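PDB 1YB2: tRNA (adenine(58)-N(1))-methyltransferase catalytic subunit TRM61 C-terminal domain-containing protein from Thermoplasma acidophilum, which probably transfers a methyl group from S-adenosyl-L-methionine to adenine in RNA, most likely the N1 position in tRNA. Local coordinates for residues L115-G120 / A185-P190; R143-L148 / T166-I171; N192-I197 / L222-S227; P212-S217 / T259-F264. All blocks are in the same frame, centred on the assembly; numbering follows the deposited sequence.

How the contacts relate
The four contacts sample one Rossmann-like methyltransferase sheet and the helices around it. Contact 1 lies between the central strands 113-117 and 180-185. Contact 2, nested inside the loop that contact 1 closes, sits about 10 Å from it, centre to centre, at the edge strand 164-167. Contacts 3 and 4 share helix 214-223, their centres about 16 Å apart, and their segments alternate along the chain; contact 4 reaches the antiparallel strand 258-267. Contacts 2 and 4 are farthest apart, at about 23 Å between centres. Contacts 1 and 2 hold Asp186 and Asp170, both predicted to bind S-adenosyl-L-methionine; contact 3 holds no such residue, although its His193 touches Asp170 and Ile187.

Contact 1. Residues L115-G120 / A185-P190; sequences LEVGVG and ADIPDP
Val117 and Asp186 meet through a single main-chain bond: Asp186 N donates to Val117 O over 2.8 Å, almost perfectly straight at 176°. The same carbonyl oxygen also receives a CA-H...O contact from Ala185, whose CA lies 3.4 Å from Val117 O. Val117 and Ala185, partners in a parallel bridge, turn their side chains to the same face, with 4.4 Å between Val117 CB and Ala185 CB; Ile187, in the loop beyond, adds its CG2 at 3.8 Å from Val117 CG1. That meeting follows from the valine torsion (chi1 -175°), which turns CG1 opposite to the backbone N. Just beyond the bridge, Gly118 has a positive phi of 91°, and its CA comes to 3.6 Å from Asp186 O. With no side chain to collide with that oxygen or with the preceding carbonyl O, the two chains can approach this closely.

In the second shell, Glu142, just past the end of the neighbouring strand 137-141, accepts from Val119 N through OE1 and so ties down the turn that follows Gly118. Gly118-Val119-Gly120 belongs to the glycine-rich loop after the first strand of class I methyltransferases, and Asp186, like Glu142, is predicted to bind S-adenosyl-L-methionine. Consistent with a cofactor site, the contact brings together two loops at the carboxyl ends of adjacent parallel strands. Strand 113-117 runs between 137-141 and 180-185, backbone-bonded to both, and Glu116 OE1 ties it to Ser125 OG of helix 123-132; Phe209 of strand 205-211 packs on Ala185, while Ile171 packs on Val117.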
loop_
_atom_site.group_PDB
_atom_site.type_symbol
_atom_site.label_atom_id
_atom_site.label_comp_id
_atom_site.label_asym_id
_atom_site.label_seq_id
_atom_site.Cartn_x
_atom_site.Cartn_y
_atom_site.Cartn_z
ATOM N N LEU A 115 -4.184 11.740 -10.437
ATOM C CA LEU A 115 -4.351 13.113 -9.990
ATOM C C LEU A 115 -4.236 13.133 -8.467
ATOM O O LEU A 115 -4.939 12.390 -7.779
ATOM C CB LEU A 115 -5.728 13.661 -10.421
ATOM C CG LEU A 115 -6.036 15.093 -9.953
ATOM C CD1 LEU A 115 -5.058 16.064 -10.606
ATOM C CD2 LEU A 115 -7.471 15.480 -10.296
ATOM N N GLU A 116 -3.335 13.963 -7.947
ATOM C CA GLU A 116 -3.196 14.146 -6.517
ATOM C C GLU A 116 -3.531 15.597 -6.157
ATOM O O GLU A 116 -2.846 16.533 -6.588
ATOM C CB GLU A 116 -1.770 13.763 -6.089
ATOM C CG GLU A 116 -1.472 13.914 -4.629
ATOM C CD GLU A 116 -0.037 13.502 -4.270
ATOM O OE1 GLU A 116 0.834 13.450 -5.172
ATOM O OE2 GLU A 116 0.227 13.249 -3.072
ATOM N N VAL A 117 -4.586 15.767 -5.364
ATOM C CA VAL A 117 -5.076 17.068 -4.934
ATOM C C VAL A 117 -4.658 17.267 -3.474
ATOM O O VAL A 117 -5.169 16.593 -2.567
ATOM C CB VAL A 117 -6.611 17.173 -5.119
ATOM C CG1 VAL A 117 -7.107 18.555 -4.787
ATOM C CG2 VAL A 117 -7.002 16.795 -6.563
ATOM N N GLY A 118 -3.699 18.165 -3.264
ATOM C CA GLY A 118 -3.072 18.352 -1.954
ATOM C C GLY A 118 -1.856 17.457 -1.857
ATOM O O GLY A 118 -1.967 16.235 -1.929
ATOM N N VAL A 119 -0.689 18.061 -1.704
ATOM C CA VAL A 119 0.553 17.315 -1.773
ATOM C C VAL A 119 1.140 16.899 -0.403
ATOM O O VAL A 119 1.813 15.875 -0.314
ATOM C CB VAL A 119 1.606 18.070 -2.644
ATOM C CG1 VAL A 119 2.190 19.243 -1.893
ATOM C CG2 VAL A 119 2.689 17.117 -3.133
ATOM N N GLY A 120 0.868 17.665 0.656
ATOM C CA GLY A 120 1.527 17.432 1.957
ATOM C C GLY A 120 3.042 17.531 1.859
ATOM O O GLY A 120 3.567 18.482 1.278
ATOM N N ALA A 185 -6.970 12.558 -2.784
ATOM C CA ALA A 185 -7.273 13.896 -2.270
ATOM C C ALA A 185 -7.011 14.058 -0.773
ATOM O O ALA A 185 -7.533 13.302 0.054
ATOM C CB ALA A 185 -8.713 14.267 -2.597
ATOM N N ASP A 186 -6.212 15.070 -0.441
ATOM C CA ASP A 186 -5.895 15.407 0.933
ATOM C C ASP A 186 -6.018 16.920 1.026
ATOM O O ASP A 186 -5.025 17.643 1.019
ATOM C CB ASP A 186 -4.482 14.918 1.272
ATOM C CG ASP A 186 -4.096 15.146 2.738
ATOM O OD1 ASP A 186 -4.966 15.441 3.599
ATOM O OD2 ASP A 186 -2.887 15.031 3.015
ATOM N N ILE A 187 -7.261 17.379 1.037
ATOM C CA ILE A 187 -7.601 18.791 1.173
ATOM C C ILE A 187 -8.605 18.978 2.307
ATOM O O ILE A 187 -9.279 18.013 2.683
ATOM C CB ILE A 187 -8.178 19.395 -0.141
ATOM C CG1 ILE A 187 -9.304 18.517 -0.711
ATOM C CG2 ILE A 187 -7.047 19.671 -1.145
ATOM C CD1 ILE A 187 -10.055 19.176 -1.860
ATOM N N PRO A 188 -8.684 20.206 2.872
ATOM C CA PRO A 188 -9.580 20.544 3.983
ATOM C C PRO A 188 -11.047 20.252 3.686
ATOM O O PRO A 188 -11.724 19.605 4.499
ATOM C CB PRO A 188 -9.396 22.059 4.138
ATOM C CG PRO A 188 -8.101 22.360 3.556
ATOM C CD PRO A 188 -7.872 21.369 2.464
ATOM N N ASP A 189 -11.539 20.713 2.537
ATOM C CA ASP A 189 -12.979 20.687 2.273
ATOM C C ASP A 189 -13.349 19.976 0.965
ATOM O O ASP A 189 -13.825 20.615 0.017
ATOM C CB ASP A 189 -13.544 22.116 2.304
ATOM C CG ASP A 189 -12.928 23.019 1.245
ATOM O OD1 ASP A 189 -11.791 22.738 0.790
ATOM O OD2 ASP A 189 -13.600 24.011 0.860
ATOM N N PRO A 190 -13.126 18.644 0.897
ATOM C CA PRO A 190 -13.442 17.974 -0.376
ATOM C C PRO A 190 -14.924 18.024 -0.782
ATOM O O PRO A 190 -15.220 18.000 -1.981
ATOM C CB PRO A 190 -12.960 16.538 -0.152
ATOM C CG PRO A 190 -12.932 16.355 1.331
ATOM C CD PRO A 190 -12.565 17.708 1.891
#

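Contact 2. Residues R143-L148 / T166-I171; sequences RDEDNL and TSRSDI
Arg168 reaches the backbone just ahead of helix 145-156: its NH1 donates to Arg143 O over 2.9 Å. Bends at chi2 and chi3 (both -62°) bring the group round to the carbonyl; the bond is nonetheless bent, at 132° about the hydrogen, and its acceptor sits 32° out of the guanidinium plane. On the way the methylenes touch the helix, Arg168 CG packing 3.7 Å from Glu145 CA and Arg168 CB resting on Leu148 CD2. Nearby, Arg143 N lies 3.3 Å from Ser169 O, at an angle too poor for a hydrogen bond.

The second arginine is used differently. Arg143 and Asp170 run side by side, and Asp170 OD1 lies over the centre of the Arg143 guanidinium, 3.4 Å above its plane. The salt bridge, Arg143 NH2 to Asp170 OD1 at 3.5 Å, works through charge alone, with no N-H aimed at the oxygen; Asp170 OD2 is taken by Ala172 N. The contact joins elements of the beta-alpha-beta unit 137-141, 145-156, 164-167, with Arg143 and Asp170 in the flanking loops, and Asp170 is predicted to bind S-adenosyl-L-methionine. At the head of the helix Asp144 is the N-cap, its OD1 accepting from Asn147 N at 2.9 Å, while Asp144 N is bonded to Glu142 OE2. Within 166-171, Ser167 OG and Ser169 OG share a bond of 2.9 Å whose donor could be either. Away from these polar groups, Leu148 projects toward strand 164-167 and sets CD1 at 4.0 Å from Thr166 CG2, with Val140 also against the leucine.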
loop_
_atom_site.group_PDB
_atom_site.type_symbol
_atom_site.label_atom_id
_atom_site.label_comp_id
_atom_site.label_asym_id
_atom_site.label_seq_id
_atom_site.Cartn_x
_atom_site.Cartn_y
_atom_site.Cartn_z
ATOM N N ARG A 143 -2.493 24.248 -3.686
ATOM C CA ARG A 143 -2.781 25.688 -3.533
ATOM C C ARG A 143 -1.631 26.494 -2.909
ATOM O O ARG A 143 -1.491 27.691 -3.176
ATOM C CB ARG A 143 -4.071 25.891 -2.725
ATOM C CG ARG A 143 -3.966 25.430 -1.259
ATOM C CD ARG A 143 -5.292 25.518 -0.538
ATOM N NE ARG A 143 -6.247 24.530 -1.040
ATOM C CZ ARG A 143 -7.485 24.366 -0.573
ATOM N NH1 ARG A 143 -7.932 25.125 0.427
ATOM N NH2 ARG A 143 -8.276 23.441 -1.110
ATOM N N ASP A 144 -0.825 25.851 -2.073
ATOM C CA ASP A 144 0.269 26.525 -1.373
ATOM C C ASP A 144 1.589 26.419 -2.144
ATOM O O ASP A 144 2.137 25.325 -2.307
ATOM C CB ASP A 144 0.415 25.965 0.043
ATOM C CG ASP A 144 1.311 26.813 0.917
ATOM O OD1 ASP A 144 2.552 26.659 0.854
ATOM O OD2 ASP A 144 0.766 27.642 1.678
ATOM N N GLU A 145 2.098 27.560 -2.610
ATOM C CA GLU A 145 3.286 27.597 -3.468
ATOM C C GLU A 145 4.507 27.006 -2.771
ATOM O O GLU A 145 5.296 26.280 -3.385
ATOM C CB GLU A 145 3.589 29.037 -3.915
ATOM C CG GLU A 145 4.514 29.149 -5.129
ATOM C CD GLU A 145 4.993 30.574 -5.379
ATOM O OE1 GLU A 145 5.791 31.095 -4.566
ATOM O OE2 GLU A 145 4.583 31.176 -6.395
ATOM N N ASP A 146 4.656 27.323 -1.488
ATOM C CA ASP A 146 5.837 26.922 -0.732
ATOM C C ASP A 146 5.811 25.423 -0.437
ATOM O O ASP A 146 6.819 24.742 -0.625
ATOM C CB ASP A 146 5.969 27.736 0.558
ATOM C CG ASP A 146 6.463 29.165 0.316
ATOM O OD1 ASP A 146 6.700 29.568 -0.852
ATOM O OD2 ASP A 146 6.625 29.898 1.315
ATOM N N ASN A 147 4.653 24.921 0.002
ATOM C CA ASN A 147 4.446 23.494 0.201
ATOM C C ASN A 147 4.689 22.700 -1.074
ATOM O O ASN A 147 5.272 21.619 -1.024
ATOM C CB ASN A 147 3.038 23.198 0.742
ATOM C CG ASN A 147 2.846 23.664 2.180
ATOM O OD1 ASN A 147 3.747 24.243 2.786
ATOM N ND2 ASN A 147 1.659 23.427 2.726
ATOM N N LEU A 148 4.244 23.240 -2.212
ATOM C CA LEU A 148 4.467 22.596 -3.508
ATOM C C LEU A 148 5.949 22.501 -3.861
ATOM O O LEU A 148 6.435 21.421 -4.191
ATOM C CB LEU A 148 3.683 23.283 -4.635
ATOM C CG LEU A 148 3.827 22.659 -6.031
ATOM C CD1 LEU A 148 3.403 21.178 -6.049
ATOM C CD2 LEU A 148 3.040 23.447 -7.063
ATOM N N THR A 166 2.680 19.751 -12.343
ATOM C CA THR A 166 2.135 20.453 -11.185
ATOM C C THR A 166 1.270 21.637 -11.586
ATOM O O THR A 166 1.534 22.321 -12.586
ATOM C CB THR A 166 3.232 20.985 -10.223
ATOM O OG1 THR A 166 3.989 21.992 -10.890
ATOM C CG2 THR A 166 4.154 19.861 -9.724
ATOM N N SER A 167 0.231 21.867 -10.794
ATOM C CA SER A 167 -0.549 23.088 -10.893
ATOM C C SER A 167 -0.620 23.724 -9.520
ATOM O O SER A 167 -1.117 23.125 -8.573
ATOM C CB SER A 167 -1.956 22.802 -11.397
ATOM O OG SER A 167 -2.669 24.018 -11.458
ATOM N N ARG A 168 -0.085 24.930 -9.411
ATOM C CA ARG A 168 -0.181 25.693 -8.187
ATOM C C ARG A 168 -1.495 26.460 -8.280
ATOM O O ARG A 168 -1.555 27.559 -8.837
ATOM C CB ARG A 168 1.019 26.652 -8.038
ATOM C CG ARG A 168 1.396 27.023 -6.594
ATOM C CD ARG A 168 0.276 27.756 -5.847
ATOM N NE ARG A 168 -0.074 29.033 -6.475
ATOM C CZ ARG A 168 -1.267 29.622 -6.372
ATOM N NH1 ARG A 168 -2.231 29.053 -5.662
ATOM N NH2 ARG A 168 -1.501 30.774 -6.990
ATOM N N SER A 169 -2.552 25.850 -7.760
ATOM C CA SER A 169 -3.878 26.434 -7.809
ATOM C C SER A 169 -4.776 25.691 -6.841
ATOM O O SER A 169 -4.430 24.595 -6.372
ATOM C CB SER A 169 -4.464 26.342 -9.228
ATOM O OG SER A 169 -4.705 24.994 -9.594
ATOM N N ASP A 170 -5.917 26.301 -6.529
ATOM C CA ASP A 170 -6.993 25.616 -5.835
ATOM C C ASP A 170 -7.653 24.700 -6.846
ATOM O O ASP A 170 -7.783 25.059 -8.029
ATOM C CB ASP A 170 -8.024 26.620 -5.303
ATOM C CG ASP A 170 -9.033 25.980 -4.356
ATOM O OD1 ASP A 170 -8.881 26.184 -3.123
ATOM O OD2 ASP A 170 -9.963 25.268 -4.834
ATOM N N ILE A 171 -8.077 23.529 -6.376
ATOM C CA ILE A 171 -8.771 22.557 -7.218
ATOM C C ILE A 171 -9.996 23.155 -7.933
ATOM O O ILE A 171 -10.298 22.779 -9.069
ATOM C CB ILE A 171 -9.106 21.226 -6.442
ATOM C CG1 ILE A 171 -9.680 20.159 -7.379
ATOM C CG2 ILE A 171 -10.047 21.474 -5.272
ATOM C CD1 ILE A 171 -8.688 19.661 -8.426
#

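Contact 3. Residues N192-I197 / L222-S227; sequences NHVQKI and LSLSAS
Val194, in the first turn of helix 194-199, is wedged against Ser223 and Ser227. Its CB lies 3.7 Å from Ser227 CB, and both methyls face the Ser223 hydroxyl, Val194 CG1 and CG2 each standing 3.7 Å from Ser223 OG. The chi1 of -78° puts CG1 anti to the carbonyl carbon and CG2 between that carbon and the backbone N, where Val194 CG2 lies beside Ser223 O at 3.6 Å; Val194 CG1 is 4.2 Å from Leu224 CD2.

One residue on, Gln195 swings its amide across to the other segment. Gln195 NE2 comes to 2.8 Å from Ala226 O, but the angle is too poor for a hydrogen bond. The residue also touches a crystal neighbour, so its conformation may owe something to the lattice.

The hydroxyls beside the valine are occupied nearby: Ser227 OG donates to Leu224 O over 2.6 Å, an acceptor it shares with Ser227 N, and Ser223 OG is bonded to Thr220 O. Helix 194-199 and residues 223-227, around the end of helix 214-223, are therefore joined mainly by van der Waals contact, a valine fitting between serines whose hydroxyls are each bonded to a nearby backbone carbonyl, with Met229 closing on the same side chain.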
loop_
_atom_site.group_PDB
_atom_site.type_symbol
_atom_site.label_atom_id
_atom_site.label_comp_id
_atom_site.label_asym_id
_atom_site.label_seq_id
_atom_site.Cartn_x
_atom_site.Cartn_y
_atom_site.Cartn_z
ATOM N N ASN A 192 -16.745 20.395 -1.085
ATOM C CA ASN A 192 -16.985 21.562 -1.937
ATOM C C ASN A 192 -16.452 21.386 -3.346
ATOM O O ASN A 192 -16.643 22.269 -4.197
ATOM C CB ASN A 192 -16.375 22.821 -1.312
ATOM C CG ASN A 192 -17.178 23.337 -0.134
ATOM O OD1 ASN A 192 -18.411 23.299 -0.135
ATOM N ND2 ASN A 192 -16.483 23.816 0.883
ATOM N N HIS A 193 -15.790 20.249 -3.596
ATOM C CA HIS A 193 -15.109 20.012 -4.878
ATOM C C HIS A 193 -15.389 18.654 -5.507
ATOM O O HIS A 193 -14.724 18.259 -6.461
ATOM C CB HIS A 193 -13.602 20.223 -4.699
ATOM C CG HIS A 193 -13.274 21.523 -4.033
ATOM N ND1 HIS A 193 -13.522 22.743 -4.628
ATOM C CD2 HIS A 193 -12.757 21.796 -2.813
ATOM C CE1 HIS A 193 -13.159 23.711 -3.806
ATOM N NE2 HIS A 193 -12.692 23.163 -2.701
ATOM N N VAL A 194 -16.395 17.953 -4.989
ATOM C CA VAL A 194 -16.714 16.633 -5.495
ATOM C C VAL A 194 -17.199 16.647 -6.948
ATOM O O VAL A 194 -16.779 15.805 -7.719
ATOM C CB VAL A 194 -17.635 15.810 -4.536
ATOM C CG1 VAL A 194 -16.805 15.241 -3.399
ATOM C CG2 VAL A 194 -18.785 16.661 -3.986
ATOM N N GLN A 195 -18.019 17.620 -7.342
ATOM C CA GLN A 195 -18.484 17.648 -8.728
ATOM C C GLN A 195 -17.331 17.940 -9.701
ATOM O O GLN A 195 -17.195 17.270 -10.726
ATOM C CB GLN A 195 -19.650 18.616 -8.914
ATOM C CG GLN A 195 -20.665 18.081 -9.914
ATOM C CD GLN A 195 -22.105 18.163 -9.431
ATOM O OE1 GLN A 195 -22.987 18.635 -10.161
ATOM N NE2 GLN A 195 -22.355 17.706 -8.201
ATOM N N LYS A 196 -16.498 18.918 -9.346
ATOM C CA LYS A 196 -15.258 19.185 -10.060
ATOM C C LYS A 196 -14.343 17.951 -10.206
ATOM O O LYS A 196 -13.916 17.614 -11.321
ATOM C CB LYS A 196 -14.496 20.325 -9.383
ATOM C CG LYS A 196 -13.134 20.635 -10.015
ATOM C CD LYS A 196 -13.300 21.049 -11.463
ATOM C CE LYS A 196 -12.203 22.006 -11.876
ATOM N NZ LYS A 196 -12.163 22.179 -13.359
ATOM N N ILE A 197 -14.030 17.313 -9.083
ATOM C CA ILE A 197 -13.188 16.101 -9.055
ATOM C C ILE A 197 -13.821 14.992 -9.894
ATOM O O ILE A 197 -13.147 14.371 -10.739
ATOM C CB ILE A 197 -12.898 15.621 -7.583
ATOM C CG1 ILE A 197 -11.972 16.622 -6.851
ATOM C CG2 ILE A 197 -12.216 14.222 -7.565
ATOM C CD1 ILE A 197 -11.881 16.377 -5.322
ATOM N N LEU A 222 -21.537 12.281 2.744
ATOM C CA LEU A 222 -22.850 12.850 2.441
ATOM C C LEU A 222 -22.844 13.622 1.135
ATOM O O LEU A 222 -23.845 13.647 0.444
ATOM C CB LEU A 222 -23.331 13.752 3.592
ATOM C CG LEU A 222 -24.182 13.130 4.707
ATOM C CD1 LEU A 222 -23.820 11.667 4.988
ATOM C CD2 LEU A 222 -24.070 13.947 5.985
ATOM N N SER A 223 -21.712 14.229 0.792
ATOM C CA SER A 223 -21.594 14.978 -0.465
ATOM C C SER A 223 -21.450 14.115 -1.740
ATOM O O SER A 223 -21.584 14.636 -2.847
ATOM C CB SER A 223 -20.421 15.957 -0.403
ATOM O OG SER A 223 -19.174 15.282 -0.552
ATOM N N LEU A 224 -21.145 12.828 -1.590
ATOM C CA LEU A 224 -20.802 11.959 -2.745
ATOM C C LEU A 224 -21.876 11.706 -3.850
ATOM O O LEU A 224 -21.595 11.849 -5.070
ATOM C CB LEU A 224 -20.216 10.618 -2.257
ATOM C CG LEU A 224 -18.832 10.677 -1.597
ATOM C CD1 LEU A 224 -18.438 9.286 -1.088
ATOM C CD2 LEU A 224 -17.758 11.222 -2.523
ATOM N N SER A 225 -23.073 11.310 -3.438
ATOM C CA SER A 225 -24.143 10.969 -4.403
ATOM C C SER A 225 -24.481 12.085 -5.409
ATOM O O SER A 225 -24.637 11.809 -6.597
ATOM C CB SER A 225 -25.418 10.522 -3.688
ATOM O OG SER A 225 -25.884 11.570 -2.861
ATOM N N ALA A 226 -24.588 13.332 -4.945
ATOM C CA ALA A 226 -24.877 14.457 -5.855
ATOM C C ALA A 226 -23.769 14.722 -6.893
ATOM O O ALA A 226 -23.988 15.451 -7.876
ATOM C CB ALA A 226 -25.192 15.735 -5.067
ATOM N N SER A 227 -22.597 14.115 -6.708
ATOM C CA SER A 227 -21.481 14.373 -7.613
ATOM C C SER A 227 -21.321 13.336 -8.729
ATOM O O SER A 227 -20.459 13.515 -9.572
ATOM C CB SER A 227 -20.155 14.478 -6.841
ATOM O OG SER A 227 -19.763 13.204 -6.348
#

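Contact 4. Residues P212-S217 / T259-F264; sequences PNFDQS and TAFITF
A water is held between Ser217, Thr263 and Phe261: it lies 2.8 Å from Ser217 OG and 2.6 Å from Thr263 OG1, and gives a weak bond to Phe261 O. It bridges the two hydroxyls, which are themselves too far apart to bond directly, and Thr263 OG1 is further engaged by Thr234 OG1 on strand 229-242.

Next to this polar bridge the Phe261 ring slides beneath the start of helix 214-223. Phe214 N sits 3.6 Å above the centre of the ring, with Asn213 C over the same face nearer the rim, while Phe261 CB rests 3.8 Å from Ser217 CB. The ring also reaches Phe214, where Phe261 CE1 is 3.9 Å from Phe214 CB. With chi1 at 178°, the Phe214 ring itself is carried away from the strand, and Ile242 of the second subunit packs on both phenylalanines.

Asn213 caps the helix by accepting from Gln216 N through OD1 at 3.2 Å. Strand 258-267, running antiparallel between 205-211 and 229-242, is the strand insertion characteristic of the class I methyltransferase sheet, and helix 214-223 packs on it here.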
loop_
_atom_site.group_PDB
_atom_site.type_symbol
_atom_site.label_atom_id
_atom_site.label_comp_id
_atom_site.label_asym_id
_atom_site.label_seq_id
_atom_site.Cartn_x
_atom_site.Cartn_y
_atom_site.Cartn_z
ATOM N N PRO A 212 -9.070 14.296 8.529
ATOM C CA PRO A 212 -8.449 14.099 9.836
ATOM C C PRO A 212 -9.427 13.704 10.949
ATOM O O PRO A 212 -8.991 13.251 11.997
ATOM C CB PRO A 212 -7.841 15.475 10.137
ATOM C CG PRO A 212 -8.802 16.425 9.535
ATOM C CD PRO A 212 -9.350 15.720 8.276
ATOM N N ASN A 213 -10.724 13.888 10.740
ATOM C CA ASN A 213 -11.695 13.513 11.775
ATOM C C ASN A 213 -13.019 12.985 11.249
ATOM O O ASN A 213 -13.312 13.063 10.033
ATOM C CB ASN A 213 -11.904 14.646 12.796
ATOM C CG ASN A 213 -12.372 15.940 12.163
ATOM O OD1 ASN A 213 -13.490 16.032 11.647
ATOM N ND2 ASN A 213 -11.529 16.963 12.226
ATOM N N PHE A 214 -13.808 12.446 12.181
ATOM C CA PHE A 214 -15.061 11.806 11.870
ATOM C C PHE A 214 -16.057 12.758 11.218
ATOM O O PHE A 214 -16.661 12.410 10.210
ATOM C CB PHE A 214 -15.678 11.139 13.115
ATOM C CG PHE A 214 -17.016 10.508 12.847
ATOM C CD1 PHE A 214 -17.103 9.183 12.444
ATOM C CD2 PHE A 214 -18.193 11.245 12.976
ATOM C CE1 PHE A 214 -18.339 8.601 12.172
ATOM C CE2 PHE A 214 -19.434 10.675 12.698
ATOM C CZ PHE A 214 -19.505 9.342 12.301
ATOM N N ASP A 215 -16.230 13.953 11.793
ATOM C CA ASP A 215 -17.216 14.908 11.283
ATOM C C ASP A 215 -16.966 15.336 9.823
ATOM O O ASP A 215 -17.903 15.469 9.054
ATOM C CB ASP A 215 -17.349 16.120 12.210
ATOM C CG ASP A 215 -18.019 15.763 13.555
ATOM O OD1 ASP A 215 -18.824 14.788 13.606
ATOM O OD2 ASP A 215 -17.746 16.457 14.567
ATOM N N GLN A 216 -15.704 15.530 9.460
ATOM C CA GLN A 216 -15.329 15.884 8.087
ATOM C C GLN A 216 -15.531 14.704 7.128
ATOM O O GLN A 216 -15.985 14.871 5.980
ATOM C CB GLN A 216 -13.879 16.390 8.065
ATOM C CG GLN A 216 -13.732 17.732 8.778
ATOM C CD GLN A 216 -12.328 18.298 8.737
ATOM O OE1 GLN A 216 -11.573 18.045 7.809
ATOM N NE2 GLN A 216 -11.983 19.108 9.745
ATOM N N SER A 217 -15.194 13.514 7.631
ATOM C CA SER A 217 -15.397 12.247 6.938
ATOM C C SER A 217 -16.873 12.069 6.572
ATOM O O SER A 217 -17.205 11.745 5.431
ATOM C CB SER A 217 -14.882 11.100 7.825
ATOM O OG SER A 217 -14.871 9.855 7.152
ATOM N N THR A 259 -4.343 8.978 13.656
ATOM C CA THR A 259 -5.638 8.553 13.106
ATOM C C THR A 259 -5.967 9.214 11.771
ATOM O O THR A 259 -5.913 10.441 11.655
ATOM C CB THR A 259 -6.772 8.851 14.092
ATOM O OG1 THR A 259 -6.599 8.058 15.268
ATOM C CG2 THR A 259 -8.130 8.527 13.479
ATOM N N ALA A 260 -6.308 8.399 10.778
ATOM C CA ALA A 260 -6.794 8.883 9.478
ATOM C C ALA A 260 -8.192 8.340 9.190
ATOM O O ALA A 260 -8.528 7.209 9.580
ATOM C CB ALA A 260 -5.855 8.473 8.370
ATOM N N PHE A 261 -8.998 9.146 8.507
ATOM C CA PHE A 261 -10.310 8.714 8.044
ATOM C C PHE A 261 -10.245 8.684 6.522
ATOM O O PHE A 261 -10.012 9.713 5.887
ATOM C CB PHE A 261 -11.391 9.663 8.552
ATOM C CG PHE A 261 -11.592 9.601 10.052
ATOM C CD1 PHE A 261 -12.645 8.871 10.595
ATOM C CD2 PHE A 261 -10.700 10.227 10.917
ATOM C CE1 PHE A 261 -12.824 8.785 11.970
ATOM C CE2 PHE A 261 -10.874 10.152 12.303
ATOM C CZ PHE A 261 -11.943 9.424 12.824
ATOM N N ILE A 262 -10.393 7.497 5.949
ATOM C CA ILE A 262 -10.146 7.314 4.524
ATOM C C ILE A 262 -11.426 6.860 3.838
ATOM O O ILE A 262 -11.980 5.811 4.177
ATOM C CB ILE A 262 -9.020 6.302 4.271
ATOM C CG1 ILE A 262 -7.750 6.708 5.060
ATOM C CG2 ILE A 262 -8.744 6.177 2.759
ATOM C CD1 ILE A 262 -6.726 5.554 5.203
ATOM N N THR A 263 -11.897 7.668 2.892
ATOM C CA THR A 263 -13.123 7.383 2.133
ATOM C C THR A 263 -12.760 6.979 0.698
ATOM O O THR A 263 -11.968 7.654 0.033
ATOM C CB THR A 263 -14.055 8.621 2.110
ATOM O OG1 THR A 263 -14.525 8.881 3.431
ATOM C CG2 THR A 263 -15.268 8.431 1.153
ATOM N N PHE A 264 -13.319 5.864 0.240
ATOM C CA PHE A 264 -13.189 5.434 -1.155
ATOM C C PHE A 264 -14.524 5.574 -1.878
ATOM O O PHE A 264 -15.565 5.203 -1.339
ATOM C CB PHE A 264 -12.755 3.965 -1.234
ATOM C CG PHE A 264 -11.446 3.683 -0.567
ATOM C CD1 PHE A 264 -11.406 3.164 0.731
ATOM C CD2 PHE A 264 -10.242 3.955 -1.227
ATOM C CE1 PHE A 264 -10.181 2.898 1.368
ATOM C CE2 PHE A 264 -9.001 3.692 -0.601
ATOM C CZ PHE A 264 -8.975 3.162 0.691
HETATM O O HOH W 1 -12.921 10.059 5.165
#